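G/U mismatch-specific DNA glycosylase (PDB 2C2Q) belongs to the uracil-DNA glycosylase superfamily of DNA-repair proteins, and folds round a mainly parallel beta sheet packed between helices. Local coordinates at residues 28-33 / 119-124; 58-63 / 172-177; 113-118 / 150-155; 137-142 / 154-159. The protein carries 1 engineered substitution. All coordinates share one frame; numbering follows the deposited sequence.

Interaction 1. Residues 28-33 / 119-124; sequences LVLVGT and AFTSKR
The flat ring in this contact is F120, and V31 lies alongside it, the two side chains pointing the same way. V31 CG1 approaches F120 CE1 obliquely at 3.9 Å, while a water sits in the ring plane at the ring's edge. L154 of the neighbouring strand also packs on F120. The same water donates a 2.8 Å bond to V31 O and is paired with S122 OG as well.

V31 O is a busy acceptor: besides the water it takes the N-H of T121, with T121 N at 2.9 Å and the bond nearly straight (170°). Before it come two more parallel-strand bonds, from A119 N to V29 O and from V31 N to A119 O, so the strands are zipped right up to the point where 119-124 leaves the sheet.

On the sheet face that carries L30 and A119, opposite V31 and F120, A119 CB lies between L28 CD1 (3.7 Å) and L30 CD2. In T121, chi1 of 62° sets OG1 between its own backbone N and carbonyl carbon, beside G32 CA, and sends the methyl to L30; the two side chains cross at about a right angle, with T121 CG2 3.8 Å from L30 CD2. OG1 finds its main polar partner in the hydroxyl of Y46. A second water ties T121 OG1 to S122 OG; S122 holds the N-cap position of helix 123-130. T33 CG2 rests 3.4 Å from S122 OG.

Strand 80-84 flanks 28-32 on its far side, 153-156 flanks 117-120, and helix 171-188 packs L176 against L28 and A119.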
loop_
_atom_site.group_PDB
_atom_site.type_symbol
_atom_site.label_atom_id
_atom_site.label_comp_id
_atom_site.label_asym_id
_atom_site.label_seq_id
_atom_site.Cartn_x
_atom_site.Cartn_y
_atom_site.Cartn_z
ATOM N N LEU A 28 9.341 0.717 -2.371
ATOM C CA LEU A 28 8.011 0.209 -2.508
ATOM C C LEU A 28 7.086 0.985 -1.547
ATOM O O LEU A 28 7.374 1.035 -0.358
ATOM C CB LEU A 28 7.989 -1.273 -2.097
ATOM C CG LEU A 28 6.596 -1.938 -1.784
ATOM C CD1 LEU A 28 5.702 -1.888 -3.042
ATOM C CD2 LEU A 28 6.765 -3.372 -1.261
ATOM N N VAL A 29 6.004 1.514 -2.087
ATOM C CA VAL A 29 4.937 2.017 -1.215
ATOM C C VAL A 29 3.691 1.147 -1.396
ATOM O O VAL A 29 3.199 0.968 -2.525
ATOM C CB VAL A 29 4.621 3.470 -1.583
ATOM C CG1 VAL A 29 3.332 3.992 -0.884
ATOM C CG2 VAL A 29 5.850 4.398 -1.333
ATOM N N LEU A 30 3.167 0.696 -0.264
ATOM C CA LEU A 30 1.998 -0.222 -0.195
ATOM C C LEU A 30 0.793 0.643 0.146
ATOM O O LEU A 30 0.800 1.354 1.172
ATOM C CB LEU A 30 2.202 -1.301 0.840
ATOM C CG LEU A 30 3.279 -2.309 0.366
ATOM C CD1 LEU A 30 4.098 -2.778 1.601
ATOM C CD2 LEU A 30 2.560 -3.458 -0.487
ATOM N N VAL A 31 -0.185 0.630 -0.738
ATOM C CA VAL A 31 -1.331 1.543 -0.646
ATOM C C VAL A 31 -2.649 0.766 -0.393
ATOM O O VAL A 31 -3.039 -0.100 -1.230
ATOM C CB VAL A 31 -1.501 2.338 -1.939
ATOM C CG1 VAL A 31 -2.708 3.311 -1.801
ATOM C CG2 VAL A 31 -0.183 3.086 -2.330
ATOM N N GLY A 32 -3.294 0.993 0.741
ATOM C CA GLY A 32 -4.556 0.315 1.018
ATOM C C GLY A 32 -5.765 1.151 0.601
ATOM O O GLY A 32 -5.612 2.222 0.025
ATOM N N THR A 33 -6.973 0.686 0.913
ATOM C CA THR A 33 -8.183 1.519 0.645
ATOM C C THR A 33 -8.294 2.643 1.691
ATOM O O THR A 33 -8.330 3.850 1.369
ATOM C CB THR A 33 -9.411 0.603 0.739
ATOM O OG1 THR A 33 -9.252 -0.251 1.869
ATOM C CG2 THR A 33 -9.455 -0.397 -0.481
ATOM N N ALA A 119 2.364 -0.491 -4.837
ATOM C CA ALA A 119 1.626 -1.768 -4.899
ATOM C C ALA A 119 0.327 -1.572 -4.100
ATOM O O ALA A 119 0.371 -1.254 -2.918
ATOM C CB ALA A 119 2.430 -2.934 -4.344
ATOM N N PHE A 120 -0.808 -1.608 -4.803
ATOM C CA PHE A 120 -2.121 -1.580 -4.131
ATOM C C PHE A 120 -2.341 -2.895 -3.415
ATOM O O PHE A 120 -2.105 -3.982 -3.983
ATOM C CB PHE A 120 -3.262 -1.308 -5.125
ATOM C CG PHE A 120 -3.159 0.061 -5.727
ATOM C CD1 PHE A 120 -3.727 1.153 -5.058
ATOM C CD2 PHE A 120 -2.378 0.288 -6.865
ATOM C CE1 PHE A 120 -3.617 2.450 -5.539
ATOM C CE2 PHE A 120 -2.267 1.610 -7.350
ATOM C CZ PHE A 120 -2.889 2.664 -6.694
ATOM N N THR A 121 -2.717 -2.814 -2.144
ATOM C CA THR A 121 -2.925 -4.057 -1.343
ATOM C C THR A 121 -4.332 -4.629 -1.482
ATOM O O THR A 121 -4.723 -5.498 -0.720
ATOM C CB THR A 121 -2.597 -3.808 0.151
ATOM O OG1 THR A 121 -3.519 -2.799 0.664
ATOM C CG2 THR A 121 -1.160 -3.186 0.265
ATOM N N SER A 122 -5.102 -4.088 -2.404
ATOM C CA SER A 122 -6.375 -4.714 -2.804
ATOM C C SER A 122 -6.772 -4.228 -4.191
ATOM O O SER A 122 -6.387 -3.151 -4.641
ATOM C CB SER A 122 -7.491 -4.383 -1.799
ATOM O OG SER A 122 -7.717 -2.971 -1.811
ATOM N N LYS A 123 -7.549 -5.037 -4.902
ATOM C CA LYS A 123 -8.171 -4.519 -6.122
ATOM C C LYS A 123 -8.954 -3.213 -5.981
ATOM O O LYS A 123 -8.823 -2.338 -6.823
ATOM C CB LYS A 123 -9.065 -5.609 -6.714
ATOM C CG LYS A 123 -8.255 -6.792 -7.135
ATOM C CD LYS A 123 -8.990 -7.435 -8.330
ATOM C CE LYS A 123 -8.289 -8.706 -8.732
ATOM N NZ LYS A 123 -9.041 -9.299 -9.894
ATOM N N ARG A 124 -9.745 -3.062 -4.911
ATOM C CA ARG A 124 -10.543 -1.878 -4.743
ATOM C C ARG A 124 -9.756 -0.563 -4.720
ATOM O O ARG A 124 -10.156 0.417 -5.350
ATOM C CB ARG A 124 -11.350 -2.001 -3.436
ATOM C CG ARG A 124 -12.312 -0.810 -3.211
ATOM C CD ARG A 124 -13.330 -0.635 -4.350
ATOM N NE ARG A 124 -14.192 0.571 -4.184
ATOM C CZ ARG A 124 -15.387 0.602 -3.559
ATOM N NH1 ARG A 124 -15.861 -0.485 -2.959
ATOM N NH2 ARG A 124 -16.080 1.739 -3.488
HETATM O O HOH W 1 -5.464 -0.741 -2.403
HETATM O O HOH W 2 -6.371 -2.484 0.600
#

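Interaction 2. Residues 58-63 / 172-177; sequences HAVGLT and PWQALG
V60 drives its isopropyl group into the side of helix 171-188, with Q174 folded along it and L62 packing beside it on G177. With chi1 at -51°, V60 CG2 sits between its own backbone N and carbonyl carbon and points at the helix backbone, stopping 3.4 Å from W173 O. The other branch, V60 CG1, meets Q174 OE1 at 3.5 Å and also brushes W173 CB. Q174 bends at chi2 (69°), which carries its amide back along V60, the two side chains sliding past each other in opposite directions. Its NE2 is held by D178 OD1, one turn further on, so the amide is fixed while its carbonyl end lies on the valine.

L62 approaches a little further along, where G177 presents bare backbone: L62 CD2 comes within 3.8 Å of G177 CA, and V60 O lies 3.7 Å from the same G177 CA. A water joins the two backbones, donating to G61 O (2.7 Å) and to G177 O (2.8 Å). R181 NH2 adds bonds to V60 O and G61 O.

Helix 53-59 ends in a Schellman motif, with G61 at positive phi, and the turn just past it docks V60 and L62 on helix 171-188, a helix-end-to-helix packing in this glycosylase-superfamily fold.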
loop_
_atom_site.group_PDB
_atom_site.type_symbol
_atom_site.label_atom_id
_atom_site.label_comp_id
_atom_site.label_asym_id
_atom_site.label_seq_id
_atom_site.Cartn_x
_atom_site.Cartn_y
_atom_site.Cartn_z
ATOM N N HIS A 58 6.645 -10.445 6.234
ATOM C CA HIS A 58 7.699 -11.312 6.832
ATOM C C HIS A 58 7.880 -12.565 5.951
ATOM O O HIS A 58 9.022 -12.901 5.561
ATOM C CB HIS A 58 7.322 -11.726 8.220
ATOM C CG HIS A 58 8.386 -12.526 8.909
ATOM N ND1 HIS A 58 8.106 -13.400 9.943
ATOM C CD2 HIS A 58 9.727 -12.552 8.731
ATOM C CE1 HIS A 58 9.240 -13.947 10.357
ATOM N NE2 HIS A 58 10.237 -13.448 9.642
ATOM N N ALA A 59 6.751 -13.203 5.608
ATOM C CA ALA A 59 6.729 -14.475 4.841
ATOM C C ALA A 59 7.506 -14.335 3.550
ATOM O O ALA A 59 8.250 -15.277 3.163
ATOM C CB ALA A 59 5.294 -14.910 4.506
ATOM N N VAL A 60 7.334 -13.198 2.871
ATOM C CA VAL A 60 7.887 -12.950 1.536
ATOM C C VAL A 60 9.214 -12.192 1.504
ATOM O O VAL A 60 9.721 -11.851 0.430
ATOM C CB VAL A 60 6.854 -12.343 0.530
ATOM C CG1 VAL A 60 5.560 -13.168 0.495
ATOM C CG2 VAL A 60 6.501 -10.845 0.840
ATOM N N GLY A 61 9.727 -11.972 2.712
ATOM C CA GLY A 61 11.010 -11.312 3.010
ATOM C C GLY A 61 11.031 -9.851 2.590
ATOM O O GLY A 61 12.047 -9.349 2.144
ATOM N N LEU A 62 9.894 -9.166 2.662
ATOM C CA LEU A 62 9.907 -7.680 2.541
ATOM C C LEU A 62 10.439 -7.106 3.839
ATOM O O LEU A 62 11.106 -6.034 3.847
ATOM C CB LEU A 62 8.503 -7.151 2.205
ATOM C CG LEU A 62 8.056 -7.350 0.770
ATOM C CD1 LEU A 62 6.555 -7.122 0.548
ATOM C CD2 LEU A 62 8.925 -6.490 -0.172
ATOM N N THR A 63 10.163 -7.799 4.941
ATOM C CA THR A 63 10.762 -7.501 6.237
ATOM C C THR A 63 11.408 -8.773 6.837
ATOM O O THR A 63 10.944 -9.889 6.571
ATOM C CB THR A 63 9.727 -6.881 7.228
ATOM O OG1 THR A 63 8.738 -7.849 7.683
ATOM C CG2 THR A 63 8.957 -5.722 6.565
ATOM N N PRO A 172 1.427 -13.250 -5.852
ATOM C CA PRO A 172 1.698 -11.836 -6.202
ATOM C C PRO A 172 2.581 -11.113 -5.169
ATOM O O PRO A 172 3.480 -10.319 -5.581
ATOM C CB PRO A 172 0.286 -11.228 -6.306
ATOM C CG PRO A 172 -0.610 -12.458 -6.618
ATOM C CD PRO A 172 -0.038 -13.487 -5.743
ATOM N N TRP A 173 2.374 -11.422 -3.887
ATOM C CA TRP A 173 3.144 -10.879 -2.764
ATOM C C TRP A 173 4.610 -11.421 -2.769
ATOM O O TRP A 173 5.561 -10.735 -2.437
ATOM C CB TRP A 173 2.479 -11.240 -1.411
ATOM C CG TRP A 173 1.209 -10.526 -1.164
ATOM C CD1 TRP A 173 -0.062 -10.893 -1.549
ATOM C CD2 TRP A 173 1.071 -9.276 -0.460
ATOM N NE1 TRP A 173 -0.985 -9.942 -1.149
ATOM C CE2 TRP A 173 -0.330 -8.955 -0.446
ATOM C CE3 TRP A 173 1.983 -8.410 0.193
ATOM C CZ2 TRP A 173 -0.838 -7.766 0.133
ATOM C CZ3 TRP A 173 1.461 -7.208 0.797
ATOM C CH2 TRP A 173 0.071 -6.924 0.769
ATOM N N GLN A 174 4.785 -12.712 -3.068
ATOM C CA GLN A 174 6.122 -13.228 -3.108
ATOM C C GLN A 174 6.880 -12.664 -4.318
ATOM O O GLN A 174 8.092 -12.378 -4.210
ATOM C CB GLN A 174 6.090 -14.760 -3.219
ATOM C CG GLN A 174 7.469 -15.332 -3.198
ATOM C CD GLN A 174 8.172 -15.202 -1.886
ATOM O OE1 GLN A 174 7.674 -15.627 -0.836
ATOM N NE2 GLN A 174 9.362 -14.619 -1.928
ATOM N N ALA A 175 6.195 -12.509 -5.450
ATOM C CA ALA A 175 6.812 -11.941 -6.665
ATOM C C ALA A 175 7.258 -10.488 -6.391
ATOM O O ALA A 175 8.268 -9.980 -6.935
ATOM C CB ALA A 175 5.838 -11.970 -7.823
ATOM N N LEU A 176 6.441 -9.812 -5.597
ATOM C CA LEU A 176 6.752 -8.444 -5.219
ATOM C C LEU A 176 7.973 -8.440 -4.351
ATOM O O LEU A 176 8.910 -7.626 -4.597
ATOM C CB LEU A 176 5.534 -7.795 -4.508
ATOM C CG LEU A 176 5.796 -6.354 -4.092
ATOM C CD1 LEU A 176 6.167 -5.454 -5.251
ATOM C CD2 LEU A 176 4.553 -5.829 -3.350
ATOM N N GLY A 177 7.995 -9.323 -3.352
ATOM C CA GLY A 177 9.137 -9.512 -2.440
ATOM C C GLY A 177 10.442 -9.727 -3.236
ATOM O O GLY A 177 11.500 -9.162 -2.913
HETATM O O HOH W 3 12.016 -8.285 -0.336
#

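Interaction 3. Residues 113-118 / 150-155; sequences YRPRIV and AETELW
R116 and T152 open a parallel strand pair, 117-120 beside 153-156, inside the mainly parallel sheet of this fold. R116 starts off pointing away from its partner, but the chain bends twice, at chi2 and chi3 (both near -50°), and swings the tip back. CB and CG only carry it round; CD reaches 4.0 Å from E151 O; NE then gives that carbonyl a good bond, R116 NE to E151 O 3.0 Å, with the oxygen in the guanidinium plane. At the tip, NH2 adds a weak bond to the same oxygen and comes within 4.0 Å of E151 CB. The carboxylate of E151 takes no part in the grip.

The carbonyl before R116, P115 O, accepts from T152 OG1 at 2.8 Å. The threonine's methyl turns inward, T152 CG2 resting 3.7 Å from V118 CG2. Regular strand bonds follow: E153 N to R116 O, V118 N to E153 O (2.8 Å) and W155 N to V118 O.

I117 and E153 lie side by side on the face towards helix 171-188, whose L183 packs on I117, while V118 and L154 fill the other. I117 CG2 touches W155 CD1 at 3.6 Å. E153 uses OE1 for a salt bridge with R179; its OE2 takes the indole N-H, W155 NE1 to E153 OE2 2.9 Å and almost straight (176°). E153 OE2 lies in the indole plane, whereas W155 NE1 comes to it from above the carboxylate plane.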
loop_
_atom_site.group_PDB
_atom_site.type_symbol
_atom_site.label_atom_id
_atom_site.label_comp_id
_atom_site.label_asym_id
_atom_site.label_seq_id
_atom_site.Cartn_x
_atom_site.Cartn_y
_atom_site.Cartn_z
ATOM N N TYR A 113 7.397 11.866 -4.308
ATOM C CA TYR A 113 8.354 10.954 -3.676
ATOM C C TYR A 113 8.994 9.929 -4.631
ATOM O O TYR A 113 10.029 9.350 -4.295
ATOM C CB TYR A 113 7.617 10.206 -2.568
ATOM C CG TYR A 113 7.215 11.102 -1.439
ATOM C CD1 TYR A 113 8.207 11.633 -0.585
ATOM C CD2 TYR A 113 5.861 11.406 -1.184
ATOM C CE1 TYR A 113 7.842 12.472 0.476
ATOM C CE2 TYR A 113 5.508 12.237 -0.125
ATOM C CZ TYR A 113 6.490 12.742 0.690
ATOM O OH TYR A 113 6.188 13.570 1.764
ATOM N N ARG A 114 8.350 9.685 -5.783
ATOM C CA ARG A 114 8.965 8.794 -6.787
ATOM C C ARG A 114 9.446 7.425 -6.240
ATOM O O ARG A 114 10.569 6.989 -6.501
ATOM C CB ARG A 114 10.146 9.523 -7.475
ATOM C CG ARG A 114 9.751 10.781 -8.210
ATOM C CD ARG A 114 8.738 10.567 -9.314
ATOM N NE ARG A 114 8.458 11.794 -10.062
ATOM C CZ ARG A 114 9.251 12.292 -11.033
ATOM N NH1 ARG A 114 10.366 11.672 -11.388
ATOM N NH2 ARG A 114 8.929 13.428 -11.649
ATOM N N PRO A 115 8.598 6.681 -5.515
ATOM C CA PRO A 115 9.015 5.328 -5.078
ATOM C C PRO A 115 9.232 4.411 -6.309
ATOM O O PRO A 115 8.631 4.690 -7.367
ATOM C CB PRO A 115 7.806 4.843 -4.264
ATOM C CG PRO A 115 6.639 5.587 -4.885
ATOM C CD PRO A 115 7.194 6.986 -5.199
ATOM N N ARG A 116 10.039 3.361 -6.179
ATOM C CA ARG A 116 10.287 2.468 -7.350
ATOM C C ARG A 116 9.023 1.667 -7.708
ATOM O O ARG A 116 8.787 1.376 -8.895
ATOM C CB ARG A 116 11.471 1.535 -7.104
ATOM C CG ARG A 116 12.880 2.258 -7.007
ATOM C CD ARG A 116 13.181 3.270 -8.130
ATOM N NE ARG A 116 12.865 2.754 -9.446
ATOM C CZ ARG A 116 13.648 1.920 -10.144
ATOM N NH1 ARG A 116 14.837 1.522 -9.642
ATOM N NH2 ARG A 116 13.213 1.465 -11.327
ATOM N N ILE A 117 8.225 1.336 -6.683
ATOM C CA ILE A 117 7.011 0.534 -6.886
ATOM C C ILE A 117 5.895 1.134 -6.054
ATOM O O ILE A 117 6.157 1.573 -4.922
ATOM C CB ILE A 117 7.202 -0.928 -6.473
ATOM C CG1 ILE A 117 8.394 -1.580 -7.255
ATOM C CG2 ILE A 117 5.874 -1.674 -6.721
ATOM C CD1 ILE A 117 8.902 -2.799 -6.554
ATOM N N VAL A 118 4.704 1.243 -6.656
ATOM C CA VAL A 118 3.466 1.460 -5.857
ATOM C C VAL A 118 2.656 0.164 -5.967
ATOM O O VAL A 118 2.323 -0.236 -7.077
ATOM C CB VAL A 118 2.670 2.685 -6.379
ATOM C CG1 VAL A 118 1.254 2.791 -5.644
ATOM C CG2 VAL A 118 3.480 3.920 -6.082
ATOM N N ALA A 150 7.843 6.782 -14.888
ATOM C CA ALA A 150 8.087 5.555 -15.630
ATOM C C ALA A 150 8.900 4.600 -14.784
ATOM O O ALA A 150 8.910 3.372 -15.022
ATOM C CB ALA A 150 8.894 5.864 -16.890
ATOM N N GLU A 151 9.617 5.161 -13.809
ATOM C CA GLU A 151 10.506 4.299 -13.017
ATOM C C GLU A 151 9.726 3.849 -11.798
ATOM O O GLU A 151 10.282 3.123 -10.933
ATOM C CB GLU A 151 11.827 4.995 -12.678
ATOM C CG GLU A 151 12.792 4.960 -13.886
ATOM C CD GLU A 151 13.936 5.959 -13.798
ATOM O OE1 GLU A 151 13.703 7.094 -13.299
ATOM O OE2 GLU A 151 15.073 5.587 -14.261
ATOM N N THR A 152 8.446 4.227 -11.792
ATOM C CA THR A 152 7.454 3.795 -10.728
ATOM C C THR A 152 6.501 2.728 -11.300
ATOM O O THR A 152 5.566 3.038 -11.979
ATOM C CB THR A 152 6.572 4.979 -10.196
ATOM O OG1 THR A 152 7.396 5.964 -9.547
ATOM C CG2 THR A 152 5.597 4.466 -9.050
ATOM N N GLU A 153 6.806 1.487 -11.013
ATOM C CA GLU A 153 5.984 0.342 -11.430
ATOM C C GLU A 153 4.751 0.265 -10.536
ATOM O O GLU A 153 4.777 0.702 -9.383
ATOM C CB GLU A 153 6.738 -0.935 -11.127
ATOM C CG GLU A 153 7.974 -1.295 -11.896
ATOM C CD GLU A 153 8.605 -2.551 -11.270
ATOM O OE1 GLU A 153 9.778 -2.485 -10.943
ATOM O OE2 GLU A 153 7.932 -3.646 -11.086
ATOM N N LEU A 154 3.689 -0.367 -11.043
ATOM C CA LEU A 154 2.397 -0.369 -10.315
ATOM C C LEU A 154 1.961 -1.825 -10.197
ATOM O O LEU A 154 2.042 -2.604 -11.164
ATOM C CB LEU A 154 1.407 0.445 -11.105
ATOM C CG LEU A 154 0.111 1.085 -10.595
ATOM C CD1 LEU A 154 -0.264 2.062 -11.666
ATOM C CD2 LEU A 154 -1.012 0.063 -10.349
ATOM N N TRP A 155 1.504 -2.220 -9.011
ATOM C CA TRP A 155 1.232 -3.625 -8.741
ATOM C C TRP A 155 -0.109 -3.657 -8.049
ATOM O O TRP A 155 -0.516 -2.675 -7.392
ATOM C CB TRP A 155 2.287 -4.230 -7.783
ATOM C CG TRP A 155 3.614 -4.658 -8.460
ATOM C CD1 TRP A 155 4.476 -3.870 -9.176
ATOM C CD2 TRP A 155 4.194 -5.968 -8.450
ATOM N NE1 TRP A 155 5.575 -4.596 -9.589
ATOM C CE2 TRP A 155 5.421 -5.896 -9.179
ATOM C CE3 TRP A 155 3.801 -7.208 -7.912
ATOM C CZ2 TRP A 155 6.255 -7.022 -9.375
ATOM C CZ3 TRP A 155 4.639 -8.326 -8.099
ATOM C CH2 TRP A 155 5.843 -8.221 -8.863
HETATM O O HOH W 4 10.427 0.699 -11.232
#

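Interaction 4. Residues 137-142 / 154-159; sequences LPYGPQ and LWVLPS
V156 is the apolar middle of this hairpin contact, lying against the side-chain amide of Q142 with V156 CG2 3.6 Å from Q142 CD. Two proline-aromatic pairs join the segments: Y139 with P158 beside V156, and P141 with W155 on the opposite face of the sheet. P158 lies over the face of Y139, its CG 3.6 Å from the centroid of the Y139 ring and almost on the normal: a CH-pi contact. In the other pair P141 lays its CD over the six-membered ring of W155, 3.7 Å from that ring's centroid, with P141 CG close to W155 CZ2. K123 makes a cation-pi contact with Y139, and V156 O sits in that ring's plane, at its edge.

Further out, the antiparallel backbone takes over. G140 and V156 form a hydrogen-bonded pair, G140 N to V156 O 2.8 Å and V156 N to G140 O 3.1 Å; P141 and W155 make the non-hydrogen-bonded pair, and Q142 N then reaches L154 O at 2.7 Å. A water bridges Q142 O and L154 N beyond.

Q142 folds back at chi2 (-72°), and its NE2 spans P138 O (2.8 Å) and G140 O (3.0 Å) within its own segment. G140 O therefore accepts from Q142 NE2 and V156 N, arriving from opposite faces of its plane.

In a non-hydrogen-bonded pair the N-H at P141 would point outward, away from W155; proline has none, so the outer edge lacks a donor there and would probably pair less readily with a further strand. The two bonds from Q142 NE2 hold its amide against V156.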
loop_
_atom_site.group_PDB
_atom_site.type_symbol
_atom_site.label_atom_id
_atom_site.label_comp_id
_atom_site.label_asym_id
_atom_site.label_seq_id
_atom_site.Cartn_x
_atom_site.Cartn_y
_atom_site.Cartn_z
ATOM N N LEU A 137 -8.740 -6.103 -13.329
ATOM C CA LEU A 137 -7.367 -5.993 -12.843
ATOM C C LEU A 137 -6.773 -7.349 -12.514
ATOM O O LEU A 137 -7.297 -8.061 -11.649
ATOM C CB LEU A 137 -7.309 -5.086 -11.597
ATOM C CG LEU A 137 -7.664 -3.626 -11.852
ATOM C CD1 LEU A 137 -7.981 -2.864 -10.577
ATOM C CD2 LEU A 137 -6.572 -2.960 -12.674
ATOM N N PRO A 138 -5.685 -7.733 -13.179
ATOM C CA PRO A 138 -4.944 -8.917 -12.734
ATOM C C PRO A 138 -4.107 -8.564 -11.498
ATOM O O PRO A 138 -3.839 -7.389 -11.279
ATOM C CB PRO A 138 -4.052 -9.236 -13.946
ATOM C CG PRO A 138 -3.758 -7.876 -14.529
ATOM C CD PRO A 138 -5.074 -7.127 -14.379
ATOM N N TYR A 139 -3.734 -9.568 -10.715
ATOM C CA TYR A 139 -2.749 -9.428 -9.653
ATOM C C TYR A 139 -1.334 -9.378 -10.243
ATOM O O TYR A 139 -1.063 -9.991 -11.283
ATOM C CB TYR A 139 -2.859 -10.611 -8.717
ATOM C CG TYR A 139 -4.131 -10.598 -7.896
ATOM C CD1 TYR A 139 -4.442 -9.509 -7.092
ATOM C CD2 TYR A 139 -5.047 -11.664 -7.954
ATOM C CE1 TYR A 139 -5.601 -9.471 -6.333
ATOM C CE2 TYR A 139 -6.221 -11.646 -7.194
ATOM C CZ TYR A 139 -6.479 -10.542 -6.368
ATOM O OH TYR A 139 -7.617 -10.477 -5.611
ATOM N N GLY A 140 -0.419 -8.683 -9.571
ATOM C CA GLY A 140 0.958 -8.544 -10.056
ATOM C C GLY A 140 1.224 -7.210 -10.731
ATOM O O GLY A 140 0.426 -6.255 -10.631
ATOM N N PRO A 141 2.337 -7.122 -11.475
ATOM C CA PRO A 141 2.686 -5.874 -12.096
ATOM C C PRO A 141 1.662 -5.536 -13.090
ATOM O O PRO A 141 1.110 -6.431 -13.740
ATOM C CB PRO A 141 4.023 -6.141 -12.815
ATOM C CG PRO A 141 4.448 -7.405 -12.417
ATOM C CD PRO A 141 3.307 -8.185 -11.763
ATOM N N GLN A 142 1.391 -4.263 -13.218
ATOM C CA GLN A 142 0.452 -3.801 -14.200
ATOM C C GLN A 142 1.230 -3.244 -15.384
ATOM O O GLN A 142 2.365 -2.800 -15.217
ATOM C CB GLN A 142 -0.434 -2.742 -13.603
ATOM C CG GLN A 142 -1.115 -3.204 -12.304
ATOM C CD GLN A 142 -2.228 -4.248 -12.566
ATOM O OE1 GLN A 142 -3.238 -3.947 -13.220
ATOM N NE2 GLN A 142 -2.040 -5.444 -12.053
ATOM N N LEU A 154 3.689 -0.367 -11.043
ATOM C CA LEU A 154 2.397 -0.369 -10.315
ATOM C C LEU A 154 1.961 -1.825 -10.197
ATOM O O LEU A 154 2.042 -2.604 -11.164
ATOM C CB LEU A 154 1.407 0.445 -11.105
ATOM C CG LEU A 154 0.111 1.085 -10.595
ATOM C CD1 LEU A 154 -0.264 2.062 -11.666
ATOM C CD2 LEU A 154 -1.012 0.063 -10.349
ATOM N N TRP A 155 1.504 -2.220 -9.011
ATOM C CA TRP A 155 1.232 -3.625 -8.741
ATOM C C TRP A 155 -0.109 -3.657 -8.049
ATOM O O TRP A 155 -0.516 -2.675 -7.392
ATOM C CB TRP A 155 2.287 -4.230 -7.783
ATOM C CG TRP A 155 3.614 -4.658 -8.460
ATOM C CD1 TRP A 155 4.476 -3.870 -9.176
ATOM C CD2 TRP A 155 4.194 -5.968 -8.450
ATOM N NE1 TRP A 155 5.575 -4.596 -9.589
ATOM C CE2 TRP A 155 5.421 -5.896 -9.179
ATOM C CE3 TRP A 155 3.801 -7.208 -7.912
ATOM C CZ2 TRP A 155 6.255 -7.022 -9.375
ATOM C CZ3 TRP A 155 4.639 -8.326 -8.099
ATOM C CH2 TRP A 155 5.843 -8.221 -8.863
ATOM N N VAL A 156 -0.785 -4.802 -8.187
ATOM C CA VAL A 156 -2.087 -4.997 -7.527
ATOM C C VAL A 156 -1.998 -6.310 -6.793
ATOM O O VAL A 156 -1.497 -7.310 -7.344
ATOM C CB VAL A 156 -3.263 -4.953 -8.528
ATOM C CG1 VAL A 156 -4.597 -5.316 -7.842
ATOM C CG2 VAL A 156 -3.410 -3.550 -9.190
ATOM N N LEU A 157 -2.384 -6.314 -5.507
ATOM C CA LEU A 157 -2.143 -7.482 -4.688
ATOM C C LEU A 157 -3.434 -8.004 -4.107
ATOM O O LEU A 157 -4.348 -7.228 -3.930
ATOM C CB LEU A 157 -1.164 -7.203 -3.537
ATOM C CG LEU A 157 0.186 -6.585 -3.973
ATOM C CD1 LEU A 157 0.933 -6.039 -2.681
ATOM C CD2 LEU A 157 1.042 -7.576 -4.657
ATOM N N PRO A 158 -3.514 -9.324 -3.843
ATOM C CA PRO A 158 -4.713 -9.904 -3.190
ATOM C C PRO A 158 -4.841 -9.333 -1.795
ATOM O O PRO A 158 -3.865 -9.313 -1.047
ATOM C CB PRO A 158 -4.403 -11.417 -3.142
ATOM C CG PRO A 158 -3.407 -11.647 -4.295
ATOM C CD PRO A 158 -2.513 -10.370 -4.158
ATOM N N SER A 159 -6.046 -8.869 -1.459
ATOM C CA SER A 159 -6.296 -8.342 -0.079
ATOM C C SER A 159 -5.899 -9.329 1.042
ATOM O O SER A 159 -6.171 -10.543 0.954
ATOM C CB SER A 159 -7.746 -7.863 0.044
ATOM O OG SER A 159 -8.023 -7.550 1.370
HETATM O O HOH W 5 3.762 -0.772 -13.846
#

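Interactions 1, 3 and 4 follow one another across a single sheet: 28-32 pairs with 117-120, that strand with 153-156, and the last with 140-141, the edge strand. Their centres lie 9 to 13 Å apart, and interactions 3 and 4 share L154 and W155. Interaction 2 sits off the sheet, 13 to 17 Å from the other centres, where the end of helix 53-59 meets helix 171-188. That helix also packs on the sheet through L176 and W173, so interaction 2 ties an outer layer to the core. Interactions 3 and 4 are nested inside the loop it closes, while its segments alternate with those of interaction 1, knitting distant parts of the chain into one compact domain.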